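Local coordinates for protein dehydrogenase (Chromobacterium violaceum, PDB 3Q2I) that probably uses NAD to oxidise the sugar 3'-hydroxyl of UDP-GlcNAcA, a step toward the 2,3-diacetamido-2,3-dideoxy-D-mannuronic acid of bacterial polysaccharides, at residues 76-89 and 100-114. Sequence-based numbering, arbitrary orientation.
Sequences ADIVILTTPSGLHP and FHVMTEKPMATRWED. With NAI (1,4-dihydronicotinamide adenine dinucleotide), chain B.
Strands 78-81 and 101-104 run side by side in the same direction, their axes 22° apart, and are joined through helix 88-97 as a beta-alpha-beta unit of the NAD-binding Rossmann fold. The parallel ladder alternates partners: Val-79 N gives to His-101 O, Val-79 O takes Met-103 N, Leu-81 N gives to Met-103 O, and Leu-81 O takes Glu-105 N.

Branched and flexible apolar residues suit the buried sheet. On one face Met-103, with CG anti to the backbone N (chi1 174°), lies alongside Ile-80, its CE 4.0 Å from Ile-80 CG1, and helix 304-315 covers the isoleucines. On the other, Leu-81 CD1 meets Val-102 CG1 at 3.8 Å beneath helix 88-97.

Beyond the strand ends the loops form part of the cofactor site. A bend at chi2 brings the Glu-105 carboxylate to the nicotinamide carboxamide, where OE2 accepts a nearly straight hydrogen bond from N7N at 2.8 Å, while OE1 is held by His-28 and His-304. Ser-85, short enough to sit beside the Pro-107 ring, shares a hydrogen bond between its OG and O3D of the nicotinamide ribose; Lys-106 O accepts one from the O2D hydroxyl of the same sugar. A cis peptide precedes Pro-107.

Histidine suits position 88 because its two ring nitrogens tie both loops together: His-88 NE2 donates to Thr-83 O at 2.8 Å. His-88 ND1 donates to Pro-107 O at 2.9 Å, the oxygen lying 17° out of the ring plane.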
loop_
_atom_site.group_PDB
_atom_site.type_symbol
_atom_site.label_atom_id
_atom_site.label_comp_id
_atom_site.label_asym_id
_atom_site.label_seq_id
_atom_site.Cartn_x
_atom_site.Cartn_y
_atom_site.Cartn_z
ATOM N N ALA A 76 48.655 11.064 -17.856
ATOM C CA ALA A 76 48.457 11.124 -16.412
ATOM C C ALA A 76 48.195 9.715 -15.908
ATOM O O ALA A 76 47.684 8.885 -16.660
ATOM C CB ALA A 76 47.254 12.041 -16.075
ATOM N N ASP A 77 48.551 9.465 -14.652
ATOM C CA ASP A 77 48.194 8.226 -13.955
ATOM C C ASP A 77 46.719 8.324 -13.493
ATOM O O ASP A 77 45.983 7.344 -13.569
ATOM C CB ASP A 77 49.090 8.060 -12.731
ATOM C CG ASP A 77 50.554 7.843 -13.112
ATOM O OD1 ASP A 77 50.788 6.914 -13.896
ATOM O OD2 ASP A 77 51.407 8.638 -12.696
ATOM N N ILE A 78 46.362 9.484 -12.964
ATOM C CA ILE A 78 45.030 9.748 -12.384
ATOM C C ILE A 78 44.389 10.987 -13.010
ATOM O O ILE A 78 45.059 11.995 -13.248
ATOM C CB ILE A 78 45.191 10.020 -10.903
ATOM C CG1 ILE A 78 45.693 8.726 -10.276
ATOM C CG2 ILE A 78 43.848 10.612 -10.292
ATOM C CD1 ILE A 78 46.124 8.833 -8.842
ATOM N N VAL A 79 43.085 10.927 -13.278
ATOM C CA VAL A 79 42.326 12.045 -13.843
ATOM C C VAL A 79 41.394 12.490 -12.727
ATOM O O VAL A 79 40.693 11.651 -12.140
ATOM C CB VAL A 79 41.487 11.680 -15.088
ATOM C CG1 VAL A 79 40.669 12.895 -15.580
ATOM C CG2 VAL A 79 42.402 11.260 -16.254
ATOM N N ILE A 80 41.442 13.767 -12.380
ATOM C CA ILE A 80 40.739 14.298 -11.209
ATOM C C ILE A 80 39.479 14.976 -11.754
ATOM O O ILE A 80 39.540 15.741 -12.734
ATOM C CB ILE A 80 41.568 15.392 -10.534
ATOM C CG1 ILE A 80 42.919 14.824 -10.046
ATOM C CG2 ILE A 80 40.805 16.004 -9.399
ATOM C CD1 ILE A 80 44.047 15.883 -10.060
ATOM N N LEU A 81 38.313 14.662 -11.166
ATOM C CA LEU A 81 37.053 15.240 -11.655
ATOM C C LEU A 81 36.536 16.299 -10.670
ATOM O O LEU A 81 36.095 15.971 -9.558
ATOM C CB LEU A 81 35.983 14.120 -11.751
ATOM C CG LEU A 81 36.428 12.937 -12.592
ATOM C CD1 LEU A 81 35.224 11.939 -12.725
ATOM C CD2 LEU A 81 36.883 13.384 -13.948
ATOM N N THR A 82 36.654 17.574 -11.043
ATOM C CA THR A 82 36.220 18.683 -10.206
ATOM C C THR A 82 35.173 19.518 -10.991
ATOM O O THR A 82 35.049 20.744 -10.840
ATOM C CB THR A 82 37.425 19.553 -9.729
ATOM O OG1 THR A 82 38.253 19.811 -10.865
ATOM C CG2 THR A 82 38.227 18.905 -8.625
ATOM N N THR A 83 34.383 18.818 -11.793
ATOM C CA THR A 83 33.227 19.310 -12.540
ATOM C C THR A 83 31.942 19.256 -11.716
ATOM O O THR A 83 31.931 18.733 -10.597
ATOM C CB THR A 83 33.024 18.450 -13.785
ATOM O OG1 THR A 83 33.188 17.061 -13.434
ATOM C CG2 THR A 83 34.081 18.808 -14.870
ATOM N N PRO A 84 30.884 19.859 -12.251
ATOM C CA PRO A 84 29.589 19.655 -11.599
ATOM C C PRO A 84 29.294 18.179 -11.265
ATOM O O PRO A 84 29.590 17.293 -12.069
ATOM C CB PRO A 84 28.630 20.142 -12.680
ATOM C CG PRO A 84 29.388 21.317 -13.347
ATOM C CD PRO A 84 30.801 20.731 -13.443
ATOM N N SER A 85 28.670 17.943 -10.117
ATOM C CA SER A 85 28.566 16.604 -9.550
ATOM C C SER A 85 27.910 15.622 -10.504
ATOM O O SER A 85 28.380 14.475 -10.636
ATOM C CB SER A 85 27.836 16.605 -8.198
ATOM O OG SER A 85 28.403 17.634 -7.374
ATOM N N GLY A 86 26.824 16.044 -11.163
ATOM C CA GLY A 86 26.062 15.168 -12.069
ATOM C C GLY A 86 26.810 14.746 -13.329
ATOM O O GLY A 86 26.385 13.856 -14.073
ATOM N N LEU A 87 27.959 15.411 -13.582
ATOM C CA LEU A 87 28.829 14.972 -14.662
ATOM C C LEU A 87 29.886 13.943 -14.252
ATOM O O LEU A 87 30.420 13.256 -15.116
ATOM C CB LEU A 87 29.558 16.218 -15.246
ATOM C CG LEU A 87 28.633 17.166 -16.016
ATOM C CD1 LEU A 87 29.557 18.292 -16.494
ATOM C CD2 LEU A 87 27.911 16.522 -17.161
ATOM N N HIS A 88 30.093 13.745 -12.963
ATOM C CA HIS A 88 31.169 12.822 -12.538
ATOM C C HIS A 88 30.978 11.433 -13.143
ATOM O O HIS A 88 31.915 10.775 -13.521
ATOM C CB HIS A 88 31.352 12.702 -11.017
ATOM C CG HIS A 88 31.605 14.012 -10.329
ATOM N ND1 HIS A 88 31.416 14.194 -8.980
ATOM C CD2 HIS A 88 32.003 15.215 -10.816
ATOM C CE1 HIS A 88 31.749 15.429 -8.641
ATOM N NE2 HIS A 88 32.089 16.068 -9.745
ATOM N N PRO A 89 29.752 10.878 -13.122
ATOM C CA PRO A 89 29.647 9.498 -13.607
ATOM C C PRO A 89 30.043 9.313 -15.060
ATOM O O PRO A 89 30.809 8.375 -15.365
ATOM C CB PRO A 89 28.144 9.149 -13.318
ATOM C CG PRO A 89 27.888 9.988 -12.065
ATOM C CD PRO A 89 28.504 11.339 -12.472
ATOM N N PHE A 100 42.463 5.071 -17.419
ATOM C CA PHE A 100 42.959 5.903 -16.313
ATOM C C PHE A 100 42.312 5.574 -14.974
ATOM O O PHE A 100 41.096 5.285 -14.920
ATOM C CB PHE A 100 42.716 7.389 -16.592
ATOM C CG PHE A 100 43.399 7.906 -17.842
ATOM C CD1 PHE A 100 44.682 8.447 -17.763
ATOM C CD2 PHE A 100 42.774 7.825 -19.077
ATOM C CE1 PHE A 100 45.308 8.906 -18.908
ATOM C CE2 PHE A 100 43.417 8.269 -20.239
ATOM C CZ PHE A 100 44.681 8.804 -20.140
ATOM N N HIS A 101 43.094 5.591 -13.907
ATOM C CA HIS A 101 42.576 5.803 -12.555
ATOM C C HIS A 101 41.883 7.150 -12.449
ATOM O O HIS A 101 42.241 8.126 -13.137
ATOM C CB HIS A 101 43.733 5.770 -11.543
ATOM C CG HIS A 101 44.624 4.580 -11.686
ATOM N ND1 HIS A 101 44.222 3.300 -11.367
ATOM C CD2 HIS A 101 45.906 4.474 -12.124
ATOM C CE1 HIS A 101 45.234 2.465 -11.532
ATOM N NE2 HIS A 101 46.257 3.149 -12.017
ATOM N N VAL A 102 40.819 7.174 -11.642
ATOM C CA VAL A 102 39.975 8.364 -11.532
ATOM C C VAL A 102 39.918 8.777 -10.076
ATOM O O VAL A 102 39.804 7.941 -9.159
ATOM C CB VAL A 102 38.551 8.033 -12.039
ATOM C CG1 VAL A 102 37.573 9.196 -11.654
ATOM C CG2 VAL A 102 38.541 7.787 -13.523
ATOM N N MET A 103 39.980 10.079 -9.813
ATOM C CA MET A 103 39.697 10.582 -8.479
ATOM C C MET A 103 38.509 11.519 -8.665
ATOM O O MET A 103 38.645 12.522 -9.356
ATOM C CB MET A 103 40.845 11.460 -7.932
ATOM C CG MET A 103 40.492 12.108 -6.592
ATOM S SD MET A 103 41.625 13.464 -6.133
ATOM C CE MET A 103 43.050 12.603 -6.747
ATOM N N THR A 104 37.342 11.194 -8.115
ATOM C CA THR A 104 36.187 12.071 -8.344
ATOM C C THR A 104 35.935 12.877 -7.080
ATOM O O THR A 104 36.059 12.375 -5.958
ATOM C CB THR A 104 34.895 11.266 -8.729
ATOM O OG1 THR A 104 33.827 12.228 -8.893
ATOM C CG2 THR A 104 34.550 10.292 -7.578
ATOM N N GLU A 105 35.632 14.167 -7.244
ATOM C CA GLU A 105 35.092 14.930 -6.138
ATOM C C GLU A 105 33.740 14.320 -5.687
ATOM O O GLU A 105 33.143 13.543 -6.428
ATOM C CB GLU A 105 34.937 16.393 -6.496
ATOM C CG GLU A 105 36.144 17.224 -6.005
ATOM C CD GLU A 105 36.284 17.300 -4.513
ATOM O OE1 GLU A 105 37.335 17.791 -4.003
ATOM O OE2 GLU A 105 35.419 16.818 -3.750
ATOM N N LYS A 106 33.370 14.644 -4.465
ATOM C CA LYS A 106 32.070 14.222 -3.918
ATOM C C LYS A 106 31.012 15.165 -4.451
ATOM O O LYS A 106 31.270 16.303 -4.850
ATOM C CB LYS A 106 32.118 14.268 -2.393
ATOM C CG LYS A 106 32.310 15.687 -1.823
ATOM C CD LYS A 106 31.045 16.544 -1.921
ATOM C CE LYS A 106 30.920 17.546 -0.782
ATOM N NZ LYS A 106 29.706 18.476 -0.897
ATOM N N PRO A 107 29.748 14.738 -4.423
ATOM C CA PRO A 107 29.459 13.305 -4.293
ATOM C C PRO A 107 29.797 12.625 -5.614
ATOM O O PRO A 107 29.893 13.279 -6.652
ATOM C CB PRO A 107 27.933 13.292 -4.111
ATOM C CG PRO A 107 27.447 14.486 -4.939
ATOM C CD PRO A 107 28.584 15.560 -4.804
ATOM N N MET A 108 29.998 11.313 -5.570
ATOM C CA MET A 108 30.425 10.608 -6.760
ATOM C C MET A 108 29.405 10.631 -7.890
ATOM O O MET A 108 29.751 10.590 -9.059
ATOM C CB MET A 108 30.898 9.185 -6.478
ATOM C CG MET A 108 29.718 8.308 -6.012
ATOM S SD MET A 108 30.228 6.743 -5.211
ATOM C CE MET A 108 30.984 5.898 -6.583
ATOM N N ALA A 109 28.115 10.673 -7.519
ATOM C CA ALA A 109 27.039 10.734 -8.504
ATOM C C ALA A 109 25.849 11.414 -7.854
ATOM O O ALA A 109 25.868 11.635 -6.637
ATOM C CB ALA A 109 26.613 9.299 -8.990
ATOM N N THR A 110 24.834 11.719 -8.666
ATOM C CA THR A 110 23.600 12.329 -8.128
ATOM C C THR A 110 22.433 11.334 -8.220
ATOM O O THR A 110 21.330 11.649 -7.771
ATOM C CB THR A 110 23.213 13.596 -8.862
ATOM O OG1 THR A 110 23.059 13.347 -10.271
ATOM C CG2 THR A 110 24.269 14.725 -8.666
ATOM N N ARG A 111 22.672 10.222 -8.889
ATOM C CA ARG A 111 21.650 9.168 -9.143
ATOM C C ARG A 111 22.272 7.820 -8.893
ATOM O O ARG A 111 23.477 7.587 -9.157
ATOM C CB ARG A 111 21.109 9.213 -10.585
ATOM C CG ARG A 111 20.256 10.430 -10.781
ATOM C CD ARG A 111 20.346 11.006 -12.180
ATOM N NE ARG A 111 19.363 12.079 -12.350
ATOM C CZ ARG A 111 19.049 12.551 -13.540
ATOM N NH1 ARG A 111 19.666 12.089 -14.613
ATOM N NH2 ARG A 111 18.160 13.526 -13.655
ATOM N N TRP A 112 21.475 6.911 -8.330
ATOM C CA TRP A 112 22.029 5.656 -7.875
ATOM C C TRP A 112 22.657 4.807 -9.001
ATOM O O TRP A 112 23.810 4.356 -8.869
ATOM C CB TRP A 112 20.916 4.881 -7.162
ATOM C CG TRP A 112 21.370 3.571 -6.596
ATOM C CD1 TRP A 112 20.806 2.336 -6.862
ATOM C CD2 TRP A 112 22.425 3.338 -5.662
ATOM N NE1 TRP A 112 21.467 1.369 -6.151
ATOM C CE2 TRP A 112 22.438 1.952 -5.384
ATOM C CE3 TRP A 112 23.349 4.171 -5.015
ATOM C CZ2 TRP A 112 23.366 1.381 -4.489
ATOM C CZ3 TRP A 112 24.280 3.604 -4.128
ATOM C CH2 TRP A 112 24.282 2.205 -3.895
ATOM N N GLU A 113 21.918 4.594 -10.073
ATOM C CA GLU A 113 22.473 3.706 -11.119
ATOM C C GLU A 113 23.747 4.331 -11.707
ATOM O O GLU A 113 24.640 3.555 -12.097
ATOM C CB GLU A 113 21.448 3.450 -12.230
ATOM C CG GLU A 113 20.301 2.562 -11.746
ATOM C CD GLU A 113 20.665 1.102 -11.594
ATOM O OE1 GLU A 113 21.698 0.657 -12.171
ATOM O OE2 GLU A 113 19.878 0.393 -10.911
ATOM N N ASP A 114 23.842 5.658 -11.732
ATOM C CA ASP A 114 25.083 6.300 -12.271
ATOM C C ASP A 114 26.277 5.946 -11.348
ATOM O O ASP A 114 27.400 5.624 -11.799
ATOM C CB ASP A 114 24.875 7.804 -12.283
ATOM C CG ASP A 114 23.932 8.259 -13.382
ATOM O OD1 ASP A 114 23.369 7.397 -14.083
ATOM O OD2 ASP A 114 23.786 9.482 -13.561
HETATM P PA NAI B . 32.343 25.260 -10.071
HETATM O O1A NAI B . 31.094 25.637 -10.756
HETATM O O2A NAI B . 33.189 26.377 -9.314
HETATM O O5B NAI B . 33.374 24.523 -11.015
HETATM C C5B NAI B . 32.800 24.279 -12.268
HETATM C C4B NAI B . 33.919 23.944 -13.244
HETATM O O4B NAI B . 33.638 22.839 -14.120
HETATM C C3B NAI B . 33.747 25.228 -14.057
HETATM O O3B NAI B . 35.007 25.897 -14.220
HETATM C C2B NAI B . 33.006 24.792 -15.332
HETATM O O2B NAI B . 33.269 25.599 -16.473
HETATM C C1B NAI B . 33.628 23.382 -15.466
HETATM N N9A NAI B . 32.915 22.515 -16.376
HETATM C C8A NAI B . 31.554 22.340 -16.448
HETATM N N7A NAI B . 31.302 21.425 -17.341
HETATM C C5A NAI B . 32.472 20.885 -17.824
HETATM C C6A NAI B . 32.815 19.912 -18.785
HETATM N N6A NAI B . 31.862 19.183 -19.465
HETATM N N1A NAI B . 34.116 19.687 -19.034
HETATM C C2A NAI B . 35.036 20.386 -18.401
HETATM N N3A NAI B . 34.792 21.322 -17.487
HETATM C C4A NAI B . 33.503 21.605 -17.205
HETATM O O3 NAI B . 31.983 24.145 -8.991
HETATM P PN NAI B . 32.798 23.683 -7.760
HETATM O O1N NAI B . 32.294 24.331 -6.502
HETATM O O2N NAI B . 34.334 23.696 -7.949
HETATM O O5D NAI B . 32.267 22.184 -7.413
HETATM C C5D NAI B . 32.939 21.261 -8.238
HETATM C C4D NAI B . 32.734 19.831 -7.749
HETATM O O4D NAI B . 33.429 19.769 -6.492
HETATM C C3D NAI B . 31.269 19.477 -7.367
HETATM O O3D NAI B . 31.120 18.077 -7.616
HETATM C C2D NAI B . 31.222 19.704 -5.852
HETATM O O2D NAI B . 30.300 18.833 -5.200
HETATM C C1D NAI B . 32.661 19.334 -5.385
HETATM N N1N NAI B . 33.050 19.998 -4.161
HETATM C C2N NAI B . 33.558 19.289 -3.176
HETATM C C3N NAI B . 33.886 19.855 -1.938
HETATM C C7N NAI B . 34.488 19.050 -0.852
HETATM O O7N NAI B . 34.417 19.303 0.337
HETATM N N7N NAI B . 35.188 17.918 -1.155
HETATM C C4N NAI B . 33.555 21.212 -1.749
HETATM C C5N NAI B . 33.123 21.936 -2.846
HETATM C C6N NAI B . 32.862 21.318 -4.043
#